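Local coordinates for protein putative invasin (Yersinia pseudotuberculosis IP 31758, PDB 5N40) that probably mediates bacterial adhesion to host cells, as an invasin-type adhesin with immunoglobulin-like domains and a C-type lectin-like adhesion domain, at residues N140-N152 / I194-S206. The protein carries 1 engineered substitution. Sequence-based numbering, arbitrary orientation. Where two conformers were deposited one is given.
Engineered in segment 194-206: A203 (natural residue Lys).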
# COMPACT_ATOMS: atom_id res chain seq x y z
N ASN A 140 -16.33 -1.21 11.03
CA ASN A 140 -16.59 -2.51 10.40
C ASN A 140 -16.84 -2.40 8.90
O ASN A 140 -17.51 -3.24 8.30
CB ASN A 140 -17.75 -3.23 11.10
CG ASN A 140 -17.44 -3.54 12.55
OD1 ASN A 140 -16.38 -4.07 12.88
ND2 ASN A 140 -18.36 -3.19 13.44
N VAL A 141 -16.25 -1.39 8.27
CA VAL A 141 -16.33 -1.21 6.82
C VAL A 141 -15.23 -2.02 6.16
O VAL A 141 -14.04 -1.81 6.43
CB VAL A 141 -16.22 0.28 6.45
CG1 VAL A 141 -16.11 0.44 4.93
CG2 VAL A 141 -17.42 1.08 6.99
N LYS A 142 -15.62 -2.94 5.29
CA LYS A 142 -14.66 -3.78 4.58
C LYS A 142 -13.86 -2.96 3.57
O LYS A 142 -14.42 -2.16 2.82
CB LYS A 142 -15.39 -4.92 3.87
CG LYS A 142 -16.00 -5.95 4.81
CD LYS A 142 -16.65 -7.08 4.02
CE LYS A 142 -17.21 -8.17 4.92
NZ LYS A 142 -17.88 -9.26 4.14
N MET A 143 -12.55 -3.20 3.54
CA MET A 143 -11.62 -2.40 2.76
C MET A 143 -10.73 -3.29 1.91
O MET A 143 -10.35 -4.39 2.33
CB MET A 143 -10.74 -1.54 3.68
CG MET A 143 -10.25 -0.24 3.05
SD MET A 143 -11.56 0.97 2.76
CE MET A 143 -12.19 1.22 4.41
N THR A 144 -10.40 -2.82 0.70
CA THR A 144 -9.39 -3.45 -0.14
C THR A 144 -8.44 -2.37 -0.65
O THR A 144 -8.73 -1.17 -0.57
CB THR A 144 -10.00 -4.20 -1.34
OG1 THR A 144 -10.63 -3.26 -2.21
CG2 THR A 144 -11.00 -5.25 -0.88
N PHE A 145 -7.31 -2.81 -1.19
CA PHE A 145 -6.31 -1.91 -1.76
C PHE A 145 -5.95 -2.35 -3.17
O PHE A 145 -5.87 -3.55 -3.47
CB PHE A 145 -5.04 -1.85 -0.91
CG PHE A 145 -5.25 -1.28 0.45
CD1 PHE A 145 -5.25 0.10 0.64
CD2 PHE A 145 -5.47 -2.10 1.54
CE1 PHE A 145 -5.46 0.63 1.89
CE2 PHE A 145 -5.67 -1.56 2.80
CZ PHE A 145 -5.67 -0.19 2.97
N GLU A 146 -5.69 -1.37 -4.03
CA GLU A 146 -5.35 -1.61 -5.42
C GLU A 146 -4.29 -0.63 -5.88
O GLU A 146 -4.42 0.58 -5.68
CB GLU A 146 -6.60 -1.49 -6.31
CG GLU A 146 -6.37 -1.92 -7.75
CD GLU A 146 -7.65 -1.90 -8.57
OE1 GLU A 146 -8.62 -1.25 -8.15
OE2 GLU A 146 -7.66 -2.54 -9.64
N GLN A 147 -3.22 -1.16 -6.49
CA GLN A 147 -2.26 -0.30 -7.17
C GLN A 147 -2.88 0.22 -8.46
O GLN A 147 -3.32 -0.56 -9.30
CB GLN A 147 -0.97 -1.09 -7.46
CG GLN A 147 0.06 -0.34 -8.29
CD GLN A 147 -0.12 -0.51 -9.79
OE1 GLN A 147 -0.53 0.41 -10.49
NE2 GLN A 147 0.22 -1.70 -10.29
N VAL A 148 -2.93 1.55 -8.61
CA VAL A 148 -3.56 2.17 -9.77
C VAL A 148 -2.60 3.03 -10.58
O VAL A 148 -2.98 3.50 -11.66
CB VAL A 148 -4.80 3.00 -9.37
CG1 VAL A 148 -5.88 2.10 -8.77
CG2 VAL A 148 -4.44 4.12 -8.41
N ALA A 149 -1.36 3.25 -10.13
CA ALA A 149 -0.36 3.95 -10.93
C ALA A 149 1.02 3.66 -10.35
O ALA A 149 1.16 3.45 -9.15
CB ALA A 149 -0.60 5.46 -10.98
N VAL A 150 2.02 3.66 -11.23
CA VAL A 150 3.43 3.47 -10.85
C VAL A 150 4.28 4.29 -11.79
O VAL A 150 4.29 4.04 -13.00
CB VAL A 150 3.86 1.99 -10.90
CG1 VAL A 150 5.31 1.84 -10.39
CG2 VAL A 150 2.94 1.10 -10.08
N VAL A 151 5.03 5.27 -11.26
CA VAL A 151 5.85 6.15 -12.08
C VAL A 151 7.22 6.32 -11.44
O VAL A 151 7.40 6.11 -10.24
CB VAL A 151 5.20 7.54 -12.29
CG1 VAL A 151 3.86 7.42 -13.01
CG2 VAL A 151 5.03 8.28 -10.95
N ASN A 152 8.18 6.72 -12.26
CA ASN A 152 9.51 7.06 -11.75
C ASN A 152 9.49 8.53 -11.33
O ASN A 152 8.43 9.11 -11.13
CB ASN A 152 10.58 6.69 -12.79
CG ASN A 152 10.55 7.56 -14.04
OD1 ASN A 152 9.78 8.52 -14.14
ND2 ASN A 152 11.41 7.23 -15.00
N ILE A 194 12.02 -0.78 -7.40
CA ILE A 194 13.18 -0.27 -8.12
C ILE A 194 13.26 1.26 -8.06
O ILE A 194 14.00 1.87 -8.81
CB ILE A 194 13.21 -0.79 -9.57
CG1 ILE A 194 12.03 -0.26 -10.40
CG2 ILE A 194 13.23 -2.32 -9.56
CD1 ILE A 194 12.11 -0.65 -11.87
N GLY A 195 12.50 1.89 -7.15
CA GLY A 195 12.57 3.33 -6.96
C GLY A 195 11.40 4.07 -7.58
O GLY A 195 11.59 4.99 -8.39
N VAL A 196 10.18 3.70 -7.19
CA VAL A 196 8.99 4.20 -7.85
C VAL A 196 8.02 4.78 -6.83
O VAL A 196 8.03 4.45 -5.64
CB VAL A 196 8.29 3.10 -8.69
CG1 VAL A 196 9.20 2.66 -9.83
CG2 VAL A 196 7.92 1.90 -7.84
N GLN A 197 7.15 5.66 -7.33
CA GLN A 197 6.02 6.20 -6.60
C GLN A 197 4.79 5.40 -7.02
O GLN A 197 4.43 5.38 -8.20
CB GLN A 197 5.83 7.68 -6.91
CG GLN A 197 4.61 8.32 -6.29
CD GLN A 197 4.23 9.63 -6.96
OE1 GLN A 197 3.36 9.66 -7.84
NE2 GLN A 197 4.87 10.70 -6.55
N THR A 198 4.16 4.74 -6.05
CA THR A 198 3.01 3.88 -6.31
C THR A 198 1.76 4.56 -5.76
O THR A 198 1.73 4.98 -4.60
CB THR A 198 3.20 2.51 -5.67
OG1 THR A 198 4.40 1.91 -6.18
CG2 THR A 198 2.00 1.60 -5.97
N THR A 199 0.72 4.64 -6.59
CA THR A 199 -0.57 5.14 -6.14
C THR A 199 -1.40 3.95 -5.68
O THR A 199 -1.73 3.07 -6.48
CB THR A 199 -1.28 5.90 -7.25
OG1 THR A 199 -0.46 7.00 -7.69
CG2 THR A 199 -2.62 6.43 -6.76
N LEU A 200 -1.71 3.92 -4.39
CA LEU A 200 -2.58 2.91 -3.82
C LEU A 200 -3.99 3.47 -3.66
O LEU A 200 -4.16 4.57 -3.11
CB LEU A 200 -2.07 2.44 -2.46
CG LEU A 200 -0.80 1.58 -2.50
CD1 LEU A 200 -0.30 1.31 -1.10
CD2 LEU A 200 -1.07 0.27 -3.23
N ARG A 201 -4.99 2.73 -4.11
CA ARG A 201 -6.38 3.13 -3.95
C ARG A 201 -7.04 2.26 -2.88
O ARG A 201 -7.07 1.03 -2.99
CB ARG A 201 -7.15 3.03 -5.26
CG ARG A 201 -8.58 3.52 -5.14
CD ARG A 201 -9.15 3.82 -6.50
NE ARG A 201 -9.37 2.61 -7.27
CZ ARG A 201 -9.87 2.61 -8.51
NH1 ARG A 201 -10.17 3.75 -9.09
NH2 ARG A 201 -10.05 1.47 -9.15
N ALA A 202 -7.56 2.91 -1.85
CA ALA A 202 -8.39 2.25 -0.85
C ALA A 202 -9.84 2.28 -1.32
O ALA A 202 -10.35 3.34 -1.68
CB ALA A 202 -8.26 2.96 0.50
N ALA A 203 -10.49 1.11 -1.33
CA ALA A 203 -11.88 0.99 -1.73
C ALA A 203 -12.69 0.34 -0.61
O ALA A 203 -12.37 -0.77 -0.16
CB ALA A 203 -12.02 0.16 -3.00
N ALA A 204 -13.75 1.02 -0.17
CA ALA A 204 -14.69 0.43 0.76
C ALA A 204 -15.67 -0.46 -0.01
O ALA A 204 -15.80 -0.36 -1.23
CB ALA A 204 -15.44 1.52 1.52
N GLU A 205 -16.34 -1.35 0.73
CA GLU A 205 -17.28 -2.26 0.08
C GLU A 205 -18.41 -1.51 -0.61
O GLU A 205 -19.05 -2.07 -1.51
CB GLU A 205 -17.84 -3.26 1.10
CG GLU A 205 -18.34 -2.66 2.39
CD GLU A 205 -18.83 -3.71 3.38
OE1 GLU A 205 -19.36 -4.76 2.92
OE2 GLU A 205 -18.68 -3.49 4.60
N SER A 206 -18.65 -0.25 -0.25
CA SER A 206 -19.67 0.55 -0.92
C SER A 206 -19.25 1.01 -2.31
O SER A 206 -20.10 1.50 -3.06
CB SER A 206 -19.98 1.78 -0.09
OG SER A 206 -18.80 2.53 0.08
O HOH W 1 -19.47 -4.78 6.91
O HOH W 2 -13.99 -3.26 -0.15
O HOH W 3 -8.97 -1.07 -3.68
O HOH W 4 -13.14 -3.37 -2.12
O HOH W 5 -9.66 -0.13 -6.09
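V141 CG1 lies 3.6 Å from A204 CB, beside an antiparallel strand pair. At K142 the backbone N donates to E205 OE2 (3.2 Å), approaching from above the carboxylate plane, and the lysine's aliphatic CB and CG pass over that carboxylate at a slant; the other oxygen, OE1, is held by T78. M143 points to the face that carries A202 and A204. T144 and the engineered A203 exchange two backbone hydrogen bonds. F145, on the same face as M143, touches A202 CB with its CE1 at 3.9 Å. E146, its chain extended beyond CG (chi2 175°), runs beside R201 and forms a salt bridge from OE1 to R201 NH2 (3.2 Å): the acceptor lies near the guanidinium plane, the donor well above that of the carboxylate, and a water links OE1 to R201 NE. V148 CG1 sits over one guanidinium face of R201, toward its rim, and V148 CG2 presses tightly on T199 CG2 (3.4 Å). V148 N and A149 O both bond T199, a beta bulge that shifts the register by one residue. V150 CG1 then packs on V196 CG2 (3.6 Å), and V151 pairs with Q197. The M143–F145 face, backed by V127 of strand 123-131, is thus apolar core of an immunoglobulin-like sandwich, whereas around T144, E146 and R201 the opposite face is polar and carries bound waters.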